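Local coordinates for protein mitochondrial enolase superfamily member 1 (Homo sapiens, PDB 4A35) that catalyses the magnesium-dependent dehydration of L-fuconate to 2-keto-3-deoxy-L-fuconate, a step in the breakdown of L-fucose, at residues A[26-31]-A[253-258]; A[51-56]-A[123-128]; A[300-305]-A[322-327]. One frame throughout, in Å; residues are numbered along the deposited sequence.

Contact 1: A[26-31]-A[253-258]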
ATOM      1  N   ALA A  26      12.240   4.232 -20.210  1.00 19.74           N
ATOM      2  CA  ALA A  26      12.650   5.114 -19.102  1.00 19.92           C
ATOM      3  C   ALA A  26      11.660   6.255 -18.890  1.00 23.03           C
ATOM      4  O   ALA A  26      11.234   6.892 -19.870  1.00 21.58           O
ATOM      5  CB  ALA A  26      14.018   5.711 -19.373  1.00 20.92           C
ATOM      6  N   ASP A  27      11.321   6.541 -17.632  1.00 20.33           N
ATOM      7  CA  ASP A  27      10.498   7.722 -17.342  1.00 18.36           C
ATOM      8  C   ASP A  27      11.266   8.545 -16.300  1.00 20.55           C
ATOM      9  O   ASP A  27      12.403   8.181 -15.950  1.00 21.69           O
ATOM     10  CB  ASP A  27       9.044   7.358 -16.947  1.00 18.50           C
ATOM     11  CG  ASP A  27       8.887   6.584 -15.659  1.00 19.87           C
ATOM     12  OD1 ASP A  27       9.373   7.075 -14.594  1.00 21.61           O
ATOM     13  OD2 ASP A  27       8.186   5.590 -15.672  1.00 20.24           O
ATOM     14  N   ALA A  28      10.693   9.665 -15.830  1.00 19.59           N
ATOM     15  CA  ALA A  28      11.394  10.554 -14.881  1.00 20.31           C
ATOM     16  C   ALA A  28      11.608   9.906 -13.483  1.00 21.57           C
ATOM     17  O   ALA A  28      12.483  10.353 -12.719  1.00 22.42           O
ATOM     18  CB  ALA A  28      10.632  11.844 -14.733  1.00 21.38           C
ATOM     19  N   MET A  29      10.734   8.943 -13.114  1.00 17.72           N
ATOM     20  CA  MET A  29      10.789   8.273 -11.820  1.00 17.74           C
ATOM     21  C   MET A  29      11.505   6.904 -11.898  1.00 23.21           C
ATOM     22  O   MET A  29      12.363   6.604 -11.043  1.00 19.92           O
ATOM     23  CB  MET A  29       9.351   8.129 -11.266  1.00 19.03           C
ATOM     24  CG  MET A  29       9.307   7.623  -9.828  1.00 21.64           C
ATOM     25  SD  MET A  29       9.972   8.800  -8.595  1.00 24.12           S
ATOM     26  CE  MET A  29       8.457   9.781  -8.260  1.00 21.59           C
ATOM     27  N   HIS A  30      11.095   6.065 -12.841  1.00 19.69           N
ATOM     28  CA  HIS A  30      11.656   4.719 -13.107  1.00 19.69           C
ATOM     29  C   HIS A  30      12.603   4.846 -14.333  1.00 22.21           C
ATOM     30  O   HIS A  30      12.164   4.852 -15.476  1.00 22.06           O
ATOM     31  CB  HIS A  30      10.510   3.718 -13.346  1.00 19.25           C
ATOM     32  CG  HIS A  30       9.362   3.935 -12.399  1.00 21.44           C
ATOM     33  ND1 HIS A  30       8.266   4.708 -12.763  1.00 23.47           N
ATOM     34  CD2 HIS A  30       9.224   3.562 -11.106  1.00 21.23           C
ATOM     35  CE1 HIS A  30       7.450   4.713 -11.708  1.00 22.08           C
ATOM     36  NE2 HIS A  30       7.984   4.058 -10.675  1.00 21.79           N
ATOM     37  N   THR A  31      13.861   5.113 -14.065  1.00 18.61           N
ATOM     38  CA  THR A  31      14.811   5.460 -15.118  1.00 20.57           C
ATOM     39  C   THR A  31      15.453   4.225 -15.799  1.00 23.59           C
ATOM     40  O   THR A  31      16.189   4.410 -16.765  1.00 24.85           O
ATOM     41  CB  THR A  31      15.918   6.400 -14.576  1.00 26.57           C
ATOM     42  OG1 THR A  31      16.844   5.631 -13.817  1.00 26.35           O
ATOM     43  CG2 THR A  31      15.364   7.638 -13.789  1.00 26.68           C
ATOM     44  N   ASN A 253       4.702  10.672 -13.965  1.00 15.58           N
ATOM     45  CA  ASN A 253       5.079   9.513 -13.094  1.00 14.97           C
ATOM     46  C   ASN A 253       5.399   9.927 -11.629  1.00 18.61           C
ATOM     47  O   ASN A 253       6.415   9.468 -11.021  1.00 16.93           O
ATOM     48  CB  ASN A 253       6.311   8.772 -13.697  1.00 18.54           C
ATOM     49  CG  ASN A 253       5.941   8.038 -14.964  1.00 24.99           C
ATOM     50  OD1 ASN A 253       6.117   8.564 -16.060  1.00 20.09           O
ATOM     51  ND2 ASN A 253       5.246   6.910 -14.832  1.00 26.96           N
ATOM     52  N   GLN A 254       4.489  10.780 -11.034  1.00 15.49           N
ATOM     53  CA  GLN A 254       4.492  11.130  -9.598  1.00 15.10           C
ATOM     54  C   GLN A 254       5.646  12.023  -9.164  1.00 19.26           C
ATOM     55  O   GLN A 254       5.884  12.145  -7.973  1.00 17.76           O
ATOM     56  CB  GLN A 254       4.523   9.823  -8.711  1.00 13.75           C
ATOM     57  CG  GLN A 254       3.556   8.735  -9.202  1.00 18.34           C
ATOM     58  CD  GLN A 254       3.901   7.344  -8.678  1.00 20.02           C
ATOM     59  OE1 GLN A 254       4.919   7.129  -7.999  1.00 17.95           O
ATOM     60  NE2 GLN A 254       3.088   6.348  -9.039  1.00 21.31           N
ATOM     61  N   ARG A 255       6.380  12.658 -10.100  1.00 17.03           N
ATOM     62  CA  ARG A 255       7.579  13.370  -9.717  1.00 17.68           C
ATOM     63  C   ARG A 255       7.402  14.555  -8.781  1.00 20.72           C
ATOM     64  O   ARG A 255       8.326  14.849  -8.016  1.00 18.04           O
ATOM     65  CB  ARG A 255       8.342  13.880 -10.981  1.00 16.42           C
ATOM     66  CG  ARG A 255       8.997  12.688 -11.708  1.00 17.59           C
ATOM     67  CD  ARG A 255      10.212  12.171 -10.899  1.00 21.04           C
ATOM     68  NE  ARG A 255      11.283  13.171 -10.876  1.00 27.03           N
ATOM     69  CZ  ARG A 255      12.494  12.974 -10.364  1.00 31.83           C
ATOM     70  NH1 ARG A 255      12.803  11.812  -9.795  1.00 29.07           N
ATOM     71  NH2 ARG A 255      13.409  13.943 -10.409  1.00 30.91           N
ATOM     72  N   TRP A 256       6.276  15.263  -8.893  1.00 19.61           N
ATOM     73  CA  TRP A 256       6.178  16.574  -8.273  1.00 19.37           C
ATOM     74  C   TRP A 256       5.426  16.670  -6.976  1.00 20.46           C
ATOM     75  O   TRP A 256       4.572  15.823  -6.683  1.00 20.35           O
ATOM     76  CB  TRP A 256       5.500  17.541  -9.297  1.00 17.57           C
ATOM     77  CG  TRP A 256       6.136  17.586 -10.675  1.00 19.07           C
ATOM     78  CD1 TRP A 256       7.467  17.721 -10.966  1.00 22.22           C
ATOM     79  CD2 TRP A 256       5.444  17.589 -11.945  1.00 18.55           C
ATOM     80  NE1 TRP A 256       7.651  17.756 -12.344  1.00 21.29           N
ATOM     81  CE2 TRP A 256       6.421  17.755 -12.959  1.00 22.99           C
ATOM     82  CE3 TRP A 256       4.087  17.499 -12.324  1.00 19.37           C
ATOM     83  CZ2 TRP A 256       6.085  17.781 -14.328  1.00 22.68           C
ATOM     84  CZ3 TRP A 256       3.749  17.649 -13.666  1.00 20.22           C
ATOM     85  CH2 TRP A 256       4.743  17.738 -14.660  1.00 20.91           C
ATOM     86  N   ASP A 257       5.795  17.699  -6.161  1.00 16.55           N
ATOM     87  CA  ASP A 257       5.006  18.138  -5.026  1.00 17.08           C
ATOM     88  C   ASP A 257       3.848  18.967  -5.623  1.00 22.29           C
ATOM     89  O   ASP A 257       3.877  19.296  -6.821  1.00 21.84           O
ATOM     90  CB  ASP A 257       5.849  18.916  -3.986  1.00 19.58           C
ATOM     91  CG  ASP A 257       6.782  17.998  -3.187  1.00 24.05           C
ATOM     92  OD1 ASP A 257       6.816  16.768  -3.472  1.00 20.57           O
ATOM     93  OD2 ASP A 257       7.455  18.496  -2.282  1.00 30.26           O
ATOM     94  N   VAL A 258       2.837  19.304  -4.818  1.00 18.63           N
ATOM     95  CA  VAL A 258       1.626  19.918  -5.359  1.00 17.95           C
ATOM     96  C   VAL A 258       1.915  21.314  -6.005  1.00 21.70           C
ATOM     97  O   VAL A 258       1.597  21.487  -7.186  1.00 20.29           O
ATOM     98  CB  VAL A 258       0.507  19.942  -4.277  1.00 21.82           C
ATOM     99  CG1 VAL A 258      -0.656  20.867  -4.666  1.00 22.19           C
ATOM    100  CG2 VAL A 258       0.006  18.516  -3.999  1.00 20.56           C
TER
HETATM  101  O   HOH W   1       7.836  10.550 -16.543  1.00 19.91           O
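Met29 wraps its side chain round the backbone carbonyl of Asn253, with CB 3.2 Å from Asn253 O and CE reaching on to 3.5 Å from Gln254 O. CG leaves anti to the backbone N (chi1 -172°), and bends at chi2 and chi3 turn the methyl back, so CB, CG and CE all line Asn253 O. SD lies near the guanidinium plane of Arg255, at its edge. Arg255 is itself folded: its CG rests 3.5 Å from Ala28 CB, and Ala28 O sits over one guanidinium face, 3.3 Å from Arg255 NH1 but badly angled for a hydrogen bond. Asn253 instead presents a flat group. Its amide stacks on the carboxylate of Asp27, the planes 10° apart and Asn253 CG 3.4 Å from Asp27 CG. Asp27 cannot easily rotate beneath it, since OD1 takes the N-H groups of both Met29 and His30 (an Asx motif), and OD2 receives His30 ND1 at 3.0 Å on its syn lone pair, in the imidazole plane. A water joins the loops, accepting from Ala28 N and lying 2.7 Å from Asn253 OD1. Tyr155 of the second subunit packs on Met29, and Lys223, the probable proton donor/acceptor, touches both Asp27 and Asn253. Asp27 and Asn253 probably bind substrate, as in relatives. A loop of the N-terminal capping domain thus closes over a loop following barrel strand 247-251 beside the magnesium site, as is characteristic of the enolase-superfamily active site.

Contact 2: A[51-56]-A[123-128]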
ATOM      1  N   LYS A  51      -5.892 -24.599 -18.879  1.00 25.27           N
ATOM      2  CA  LYS A  51      -5.155 -24.036 -17.738  1.00 23.36           C
ATOM      3  C   LYS A  51      -5.466 -22.580 -17.580  1.00 27.97           C
ATOM      4  O   LYS A  51      -5.771 -21.898 -18.565  1.00 26.59           O
ATOM      5  CB  LYS A  51      -3.647 -24.240 -17.912  1.00 25.93           C
ATOM      6  CG  LYS A  51      -3.259 -25.711 -18.002  1.00 32.79           C
ATOM      7  CD  LYS A  51      -1.778 -25.889 -18.248  1.00 40.33           C
ATOM      8  CE  LYS A  51      -1.496 -27.345 -18.524  1.00 43.18           C
ATOM      9  NZ  LYS A  51      -0.049 -27.641 -18.491  1.00 54.34           N
ATOM     10  N   GLY A  52      -5.455 -22.130 -16.335  1.00 24.45           N
ATOM     11  CA  GLY A  52      -5.625 -20.729 -16.018  1.00 22.68           C
ATOM     12  C   GLY A  52      -4.262 -20.076 -15.889  1.00 24.25           C
ATOM     13  O   GLY A  52      -3.422 -20.520 -15.099  1.00 22.69           O
ATOM     14  N   CYS A  53      -4.015 -19.039 -16.705  1.00 19.90           N
ATOM     15  CA  CYS A  53      -2.769 -18.289 -16.652  1.00 20.23           C
ATOM     16  C   CYS A  53      -3.017 -16.892 -16.074  1.00 20.68           C
ATOM     17  O   CYS A  53      -4.012 -16.246 -16.392  1.00 19.86           O
ATOM     18  CB  CYS A  53      -2.129 -18.224 -18.030  1.00 19.89           C
ATOM     19  SG  CYS A  53      -1.950 -19.848 -18.827  1.00 23.57           S
ATOM     20  N   GLY A  54      -2.089 -16.419 -15.275  1.00 17.09           N
ATOM     21  CA  GLY A  54      -2.251 -15.114 -14.657  1.00 18.37           C
ATOM     22  C   GLY A  54      -0.920 -14.422 -14.562  1.00 22.83           C
ATOM     23  O   GLY A  54       0.133 -15.070 -14.492  1.00 21.13           O
ATOM     24  N   ILE A  55      -0.977 -13.097 -14.566  1.00 19.74           N
ATOM     25  CA  ILE A  55       0.192 -12.245 -14.414  1.00 18.42           C
ATOM     26  C   ILE A  55      -0.106 -11.062 -13.501  1.00 19.01           C
ATOM     27  O   ILE A  55      -1.260 -10.663 -13.277  1.00 17.03           O
ATOM     28  CB  ILE A  55       0.695 -11.684 -15.806  1.00 20.93           C
ATOM     29  CG1 ILE A  55      -0.408 -10.802 -16.497  1.00 19.25           C
ATOM     30  CG2 ILE A  55       1.300 -12.764 -16.736  1.00 23.16           C
ATOM     31  CD1 ILE A  55       0.082  -9.855 -17.648  1.00 24.27           C
ATOM     32  N   THR A  56       0.983 -10.497 -12.994  1.00 17.29           N
ATOM     33  CA  THR A  56       1.066  -9.185 -12.384  1.00 16.89           C
ATOM     34  C   THR A  56       2.367  -8.600 -12.886  1.00 20.01           C
ATOM     35  O   THR A  56       3.333  -9.331 -13.042  1.00 19.59           O
ATOM     36  CB  THR A  56       0.841  -9.093 -10.886  1.00 19.33           C
ATOM     37  OG1 THR A  56       0.617  -7.685 -10.616  1.00 18.14           O
ATOM     38  CG2 THR A  56       2.038  -9.604 -10.061  1.00 14.01           C
ATOM     39  N   VAL A 123      -7.565 -17.280 -12.387  1.00 18.51           N
ATOM     40  CA  VAL A 123      -8.905 -17.870 -12.222  1.00 18.32           C
ATOM     41  C   VAL A 123      -9.867 -17.341 -13.320  1.00 21.35           C
ATOM     42  O   VAL A 123     -10.609 -18.123 -13.909  1.00 20.64           O
ATOM     43  CB  VAL A 123      -9.454 -17.611 -10.778  1.00 21.89           C
ATOM     44  CG1 VAL A 123     -10.899 -18.084 -10.639  1.00 21.14           C
ATOM     45  CG2 VAL A 123      -8.574 -18.303  -9.713  1.00 21.59           C
ATOM     46  N   TRP A 124      -9.829 -16.015 -13.609  1.00 19.40           N
ATOM     47  CA  TRP A 124     -10.673 -15.415 -14.692  1.00 17.94           C
ATOM     48  C   TRP A 124     -10.292 -16.040 -16.043  1.00 19.81           C
ATOM     49  O   TRP A 124     -11.173 -16.387 -16.825  1.00 19.28           O
ATOM     50  CB  TRP A 124     -10.507 -13.896 -14.724  1.00 16.42           C
ATOM     51  CG  TRP A 124     -11.351 -13.231 -13.676  1.00 17.82           C
ATOM     52  CD1 TRP A 124     -10.962 -12.841 -12.420  1.00 20.31           C
ATOM     53  CD2 TRP A 124     -12.755 -12.974 -13.763  1.00 18.08           C
ATOM     54  NE1 TRP A 124     -12.050 -12.388 -11.709  1.00 19.98           N
ATOM     55  CE2 TRP A 124     -13.144 -12.360 -12.546  1.00 20.49           C
ATOM     56  CE3 TRP A 124     -13.710 -13.116 -14.797  1.00 19.15           C
ATOM     57  CZ2 TRP A 124     -14.460 -11.950 -12.305  1.00 19.04           C
ATOM     58  CZ3 TRP A 124     -15.005 -12.637 -14.584  1.00 21.35           C
ATOM     59  CH2 TRP A 124     -15.367 -12.063 -13.351  1.00 20.81           C
ATOM     60  N   ASP A 125      -8.984 -16.264 -16.281  1.00 17.67           N
ATOM     61  CA  ASP A 125      -8.533 -16.894 -17.546  1.00 18.13           C
ATOM     62  C   ASP A 125      -9.103 -18.299 -17.671  1.00 22.49           C
ATOM     63  O   ASP A 125      -9.744 -18.628 -18.686  1.00 21.70           O
ATOM     64  CB  ASP A 125      -6.998 -16.921 -17.627  1.00 19.45           C
ATOM     65  CG  ASP A 125      -6.480 -17.524 -18.939  1.00 25.95           C
ATOM     66  OD1 ASP A 125      -6.868 -17.004 -20.041  1.00 23.39           O
ATOM     67  OD2 ASP A 125      -5.652 -18.463 -18.870  1.00 22.13           O
ATOM     68  N   LEU A 126      -8.987 -19.074 -16.590  1.00 19.89           N
ATOM     69  CA  LEU A 126      -9.493 -20.436 -16.550  1.00 19.88           C
ATOM     70  C   LEU A 126     -11.012 -20.492 -16.775  1.00 23.37           C
ATOM     71  O   LEU A 126     -11.496 -21.287 -17.606  1.00 22.09           O
ATOM     72  CB  LEU A 126      -9.120 -21.049 -15.193  1.00 20.19           C
ATOM     73  CG  LEU A 126      -9.616 -22.478 -14.923  1.00 22.47           C
ATOM     74  CD1 LEU A 126      -9.151 -23.481 -16.027  1.00 21.41           C
ATOM     75  CD2 LEU A 126      -9.152 -22.936 -13.521  1.00 23.61           C
ATOM     76  N   TRP A 127     -11.757 -19.667 -16.052  1.00 20.38           N
ATOM     77  CA  TRP A 127     -13.213 -19.616 -16.151  1.00 22.54           C
ATOM     78  C   TRP A 127     -13.630 -19.267 -17.597  1.00 25.15           C
ATOM     79  O   TRP A 127     -14.436 -19.991 -18.206  1.00 22.83           O
ATOM     80  CB  TRP A 127     -13.757 -18.566 -15.128  1.00 21.65           C
ATOM     81  CG  TRP A 127     -15.252 -18.450 -15.083  1.00 23.38           C
ATOM     82  CD1 TRP A 127     -16.164 -19.344 -15.573  1.00 26.86           C
ATOM     83  CD2 TRP A 127     -16.012 -17.376 -14.510  1.00 22.84           C
ATOM     84  NE1 TRP A 127     -17.438 -18.889 -15.353  1.00 26.52           N
ATOM     85  CE2 TRP A 127     -17.377 -17.720 -14.638  1.00 27.15           C
ATOM     86  CE3 TRP A 127     -15.672 -16.229 -13.773  1.00 23.05           C
ATOM     87  CZ2 TRP A 127     -18.408 -16.881 -14.185  1.00 26.74           C
ATOM     88  CZ3 TRP A 127     -16.694 -15.421 -13.290  1.00 25.12           C
ATOM     89  CH2 TRP A 127     -18.042 -15.760 -13.478  1.00 25.75           C
ATOM     90  N   ALA A 128     -13.047 -18.193 -18.164  1.00 22.03           N
ATOM     91  CA  ALA A 128     -13.391 -17.743 -19.535  1.00 22.56           C
ATOM     92  C   ALA A 128     -13.052 -18.843 -20.552  1.00 23.76           C
ATOM     93  O   ALA A 128     -13.874 -19.165 -21.402  1.00 21.80           O
ATOM     94  CB  ALA A 128     -12.664 -16.450 -19.871  1.00 23.19           C
TER
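Asp125 reaches from the helix to the strand backbone and grips it with one oxygen: OD2 accepts Cys53 N at 2.8 Å in a nearly straight bond (165° at the hydrogen). The donor arrives on the anti side of that oxygen, somewhat out of the carboxylate plane. CG stands opposite the backbone N across the CA-CB bond (chi1 -178°), which turns the carboxylate to the strand, CB lying 3.3 Å from Cys53 O and OD2 at Cys53 N. Cys53 turns its thiol along the same oxygen, with SG 4.0 Å from Asp125 OD2. Lys51 O is also close to that oxygen, an approach of two acceptors that Lys129 probably eases: its NZ forms a salt bridge with Asp125 OD2 and a hydrogen bond with Lys51 O. Asp125 OD1 is taken by Tyr415 N, so both carboxylate oxygens of this buried, probably ionised side chain have donors.

Leu126 meets the strand with CB and one methyl. Its CB lies 3.6 Å from Gly52 CA, and CD1 runs past Gly52 N at 3.9 Å toward the carbonyl carbon of Lys51. Beyond the strand it packs on Ile42 and Thr44 of strand 36-44 and on Leu82. Gly52 is the point of closest passage, its CA 3.9 Å from Leu126 CA, a spacing with no place for a CB. The axes of segments 52-56 and 123-128 can therefore approach to 5.7 Å, roughly antiparallel at 149°. Strand 52-58 is an outer strand of a three-stranded antiparallel sheet, and helix 110-131 packs on it in the alpha+beta capping domain found at the N terminus of the mandelate racemase/muconate lactonizing family.

Contact 3: A[300-305]-A[322-327]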
ATOM      1  N   ILE A 300      -6.232  21.940 -19.228  1.00 23.07           N
ATOM      2  CA  ILE A 300      -5.519  20.694 -18.984  1.00 20.02           C
ATOM      3  C   ILE A 300      -6.236  19.876 -17.880  1.00 23.02           C
ATOM      4  O   ILE A 300      -6.366  20.352 -16.749  1.00 22.52           O
ATOM      5  CB  ILE A 300      -4.040  20.945 -18.607  1.00 22.19           C
ATOM      6  CG1 ILE A 300      -3.350  21.879 -19.663  1.00 22.55           C
ATOM      7  CG2 ILE A 300      -3.282  19.589 -18.483  1.00 22.94           C
ATOM      8  CD1 ILE A 300      -2.079  22.449 -19.158  1.00 28.26           C
ATOM      9  N   GLY A 301      -6.594  18.640 -18.222  1.00 19.67           N
ATOM     10  CA  GLY A 301      -7.257  17.744 -17.272  1.00 19.33           C
ATOM     11  C   GLY A 301      -6.195  16.974 -16.514  1.00 23.99           C
ATOM     12  O   GLY A 301      -5.040  16.858 -16.969  1.00 22.32           O
ATOM     13  N   ILE A 302      -6.612  16.367 -15.400  1.00 17.87           N
ATOM     14  CA  ILE A 302      -5.694  15.541 -14.593  1.00 15.82           C
ATOM     15  C   ILE A 302      -6.101  14.103 -14.801  1.00 19.76           C
ATOM     16  O   ILE A 302      -7.297  13.787 -14.782  1.00 18.95           O
ATOM     17  CB  ILE A 302      -5.738  15.974 -13.081  1.00 18.64           C
ATOM     18  CG1 ILE A 302      -4.778  17.187 -12.821  1.00 20.43           C
ATOM     19  CG2 ILE A 302      -5.377  14.766 -12.094  1.00 16.84           C
ATOM     20  CD1 ILE A 302      -4.763  18.446 -13.781  1.00 21.04           C
ATOM     21  N   ALA A 303      -5.109  13.236 -15.030  1.00 16.82           N
ATOM     22  CA  ALA A 303      -5.284  11.785 -15.171  1.00 16.57           C
ATOM     23  C   ALA A 303      -4.473  11.069 -14.076  1.00 20.36           C
ATOM     24  O   ALA A 303      -3.325  11.441 -13.819  1.00 19.02           O
ATOM     25  CB  ALA A 303      -4.793  11.301 -16.556  1.00 17.69           C
ATOM     26  N   THR A 304      -5.030  10.020 -13.465  1.00 14.46           N
ATOM     27  CA  THR A 304      -4.199   9.241 -12.542  1.00 15.03           C
ATOM     28  C   THR A 304      -4.834   7.888 -12.372  1.00 18.96           C
ATOM     29  O   THR A 304      -5.998   7.691 -12.771  1.00 17.13           O
ATOM     30  CB  THR A 304      -3.941   9.977 -11.158  1.00 15.46           C
ATOM     31  OG1 THR A 304      -2.952   9.196 -10.416  1.00 18.70           O
ATOM     32  CG2 THR A 304      -5.238  10.069 -10.288  1.00 19.89           C
ATOM     33  N   GLY A 305      -4.068   6.972 -11.773  1.00 17.83           N
ATOM     34  CA  GLY A 305      -4.615   5.678 -11.422  1.00 17.64           C
ATOM     35  C   GLY A 305      -3.766   4.447 -11.623  1.00 19.58           C
ATOM     36  O   GLY A 305      -4.068   3.434 -10.997  1.00 18.97           O
ATOM     37  N   ALA A 322     -11.084  14.907  -8.178  1.00 19.52           N
ATOM     38  CA  ALA A 322      -9.644  15.083  -8.257  1.00 18.45           C
ATOM     39  C   ALA A 322      -9.097  14.761  -9.638  1.00 19.99           C
ATOM     40  O   ALA A 322      -7.914  14.977  -9.865  1.00 20.12           O
ATOM     41  CB  ALA A 322      -8.962  14.179  -7.211  1.00 18.28           C
ATOM     42  N   LEU A 323      -9.910  14.186 -10.546  1.00 18.18           N
ATOM     43  CA  LEU A 323      -9.322  13.762 -11.830  1.00 17.23           C
ATOM     44  C   LEU A 323     -10.365  13.898 -12.980  1.00 20.25           C
ATOM     45  O   LEU A 323     -11.569  13.725 -12.758  1.00 19.36           O
ATOM     46  CB  LEU A 323      -8.756  12.314 -11.734  1.00 17.66           C
ATOM     47  CG  LEU A 323      -9.743  11.097 -11.691  1.00 20.13           C
ATOM     48  CD1 LEU A 323      -8.975   9.786 -11.439  1.00 20.09           C
ATOM     49  CD2 LEU A 323     -10.882  11.262 -10.642  1.00 20.03           C
ATOM     50  N   GLN A 324      -9.894  14.187 -14.166  1.00 16.97           N
ATOM     51  CA  GLN A 324     -10.764  14.284 -15.355  1.00 16.76           C
ATOM     52  C   GLN A 324     -10.752  12.952 -16.131  1.00 19.84           C
ATOM     53  O   GLN A 324     -11.654  12.715 -16.937  1.00 19.59           O
ATOM     54  CB  GLN A 324     -10.325  15.443 -16.276  1.00 18.94           C
ATOM     55  CG  GLN A 324     -10.727  16.834 -15.748  1.00 21.51           C
ATOM     56  CD  GLN A 324     -10.207  17.142 -14.350  1.00 23.88           C
ATOM     57  OE1 GLN A 324      -8.995  17.198 -14.095  1.00 19.45           O
ATOM     58  NE2 GLN A 324     -11.119  17.285 -13.386  1.00 22.24           N
ATOM     59  N   PHE A 325      -9.698  12.123 -15.942  1.00 16.99           N
ATOM     60  CA  PHE A 325      -9.547  10.829 -16.643  1.00 15.37           C
ATOM     61  C   PHE A 325      -9.044   9.821 -15.644  1.00 19.12           C
ATOM     62  O   PHE A 325      -8.048  10.077 -14.935  1.00 17.02           O
ATOM     63  CB  PHE A 325      -8.540  10.934 -17.801  1.00 16.01           C
ATOM     64  CG  PHE A 325      -8.827  12.080 -18.752  1.00 17.52           C
ATOM     65  CD1 PHE A 325      -8.284  13.352 -18.522  1.00 17.78           C
ATOM     66  CD2 PHE A 325      -9.562  11.868 -19.918  1.00 21.53           C
ATOM     67  CE1 PHE A 325      -8.475  14.396 -19.448  1.00 20.54           C
ATOM     68  CE2 PHE A 325      -9.768  12.915 -20.834  1.00 20.30           C
ATOM     69  CZ  PHE A 325      -9.230  14.174 -20.588  1.00 19.10           C
ATOM     70  N   LEU A 326      -9.781   8.725 -15.528  1.00 16.48           N
ATOM     71  CA  LEU A 326      -9.457   7.710 -14.504  1.00 13.90           C
ATOM     72  C   LEU A 326      -8.764   6.561 -15.165  1.00 17.43           C
ATOM     73  O   LEU A 326      -9.319   5.923 -16.049  1.00 16.99           O
ATOM     74  CB  LEU A 326     -10.774   7.304 -13.792  1.00 13.52           C
ATOM     75  CG  LEU A 326     -10.603   6.387 -12.555  1.00 16.68           C
ATOM     76  CD1 LEU A 326     -11.794   6.550 -11.605  1.00 16.50           C
ATOM     77  CD2 LEU A 326     -10.495   4.894 -12.997  1.00 14.61           C
ATOM     78  N   GLN A 327      -7.559   6.225 -14.670  1.00 14.95           N
ATOM     79  CA  GLN A 327      -6.778   5.186 -15.343  1.00 15.16           C
ATOM     80  C   GLN A 327      -6.739   3.893 -14.543  1.00 20.04           C
ATOM     81  O   GLN A 327      -5.887   3.727 -13.687  1.00 20.84           O
ATOM     82  CB  GLN A 327      -5.361   5.728 -15.616  1.00 17.96           C
ATOM     83  CG  GLN A 327      -5.522   7.039 -16.453  1.00 22.47           C
ATOM     84  CD  GLN A 327      -4.283   7.785 -16.650  1.00 30.12           C
ATOM     85  OE1 GLN A 327      -3.618   8.170 -15.680  1.00 21.85           O
ATOM     86  NE2 GLN A 327      -3.970   8.035 -17.916  1.00 24.02           N
TER
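Two flat groups of strand 325-326 and its end meet the neighbouring strand differently: the Phe325 ring turns its edge to Ile302 O and Gly301 CA, whereas the Gln327 amide lays a face over Ala303 CB, 3.6 Å from Gln327 CD. Trp275 meets the Phe325 ring with planes at about 50°, and Gln327 NE2 is held by Glu277, a magnesium ligand. The two strands belong to a beta-alpha-beta crossover of the C-terminal TIM-type barrel, running parallel with helix 311-319 between them.

Ala303 pairs with Phe325 and Thr304 with Leu326. Before this register begins, Ile302 O takes two N-H groups, Gln324 N at 2.7 Å in the carbonyl plane and Phe325 N at 3.1 Å, tilted from it. The Gln324 side chain answers in the other direction: bent at chi2 (57°), it brings OE1 within 2.8 Å of Ile302 N, which sits in the carbonyl plane on a lone pair. Ser292 OG also bonds that oxygen. A leucine in place of Gln324 would probably deprive Ile302 N and Ser292 OG of their shared partner and loosen the start of the strand pairing.

On the face of Thr304 and Leu326, the CG2 of Thr304 meets Leu323 CD1 at 3.9 Å, the two side chains crossing at about a right angle; Leu317 of helix 311-319 packs on both. The bond from Thr304 N to Phe325 O is weak, but Gln327 N to Thr304 O is firm at 2.9 Å. Just beyond, Gly305, with a positive phi (140°) that suits a residue lacking CB, brings its CA to 3.2 Å from Gln327 O.

Overall arrangement
From the N terminus, the chain leaves strand 7-16 and enters the loop that holds 26-31, which waits until 253-258 to close contact 1, some 220 residues later. Contact 2 opens and closes within that span, 51-56 meeting 123-128 and tying sheet to helix inside the capping domain. Contact 3 follows in series, a short closure between adjacent barrel strands after contact 1 is complete. Contact 1 alone of the three spans the capping domain and the barrel. The centres of contacts 1 and 3 are about 16 Å apart, and both contacts come close to the magnesium ion; contact 2 sits across the chain's centre, its centre about 32 Å from that of contact 1 and about 30 Å from that of contact 3.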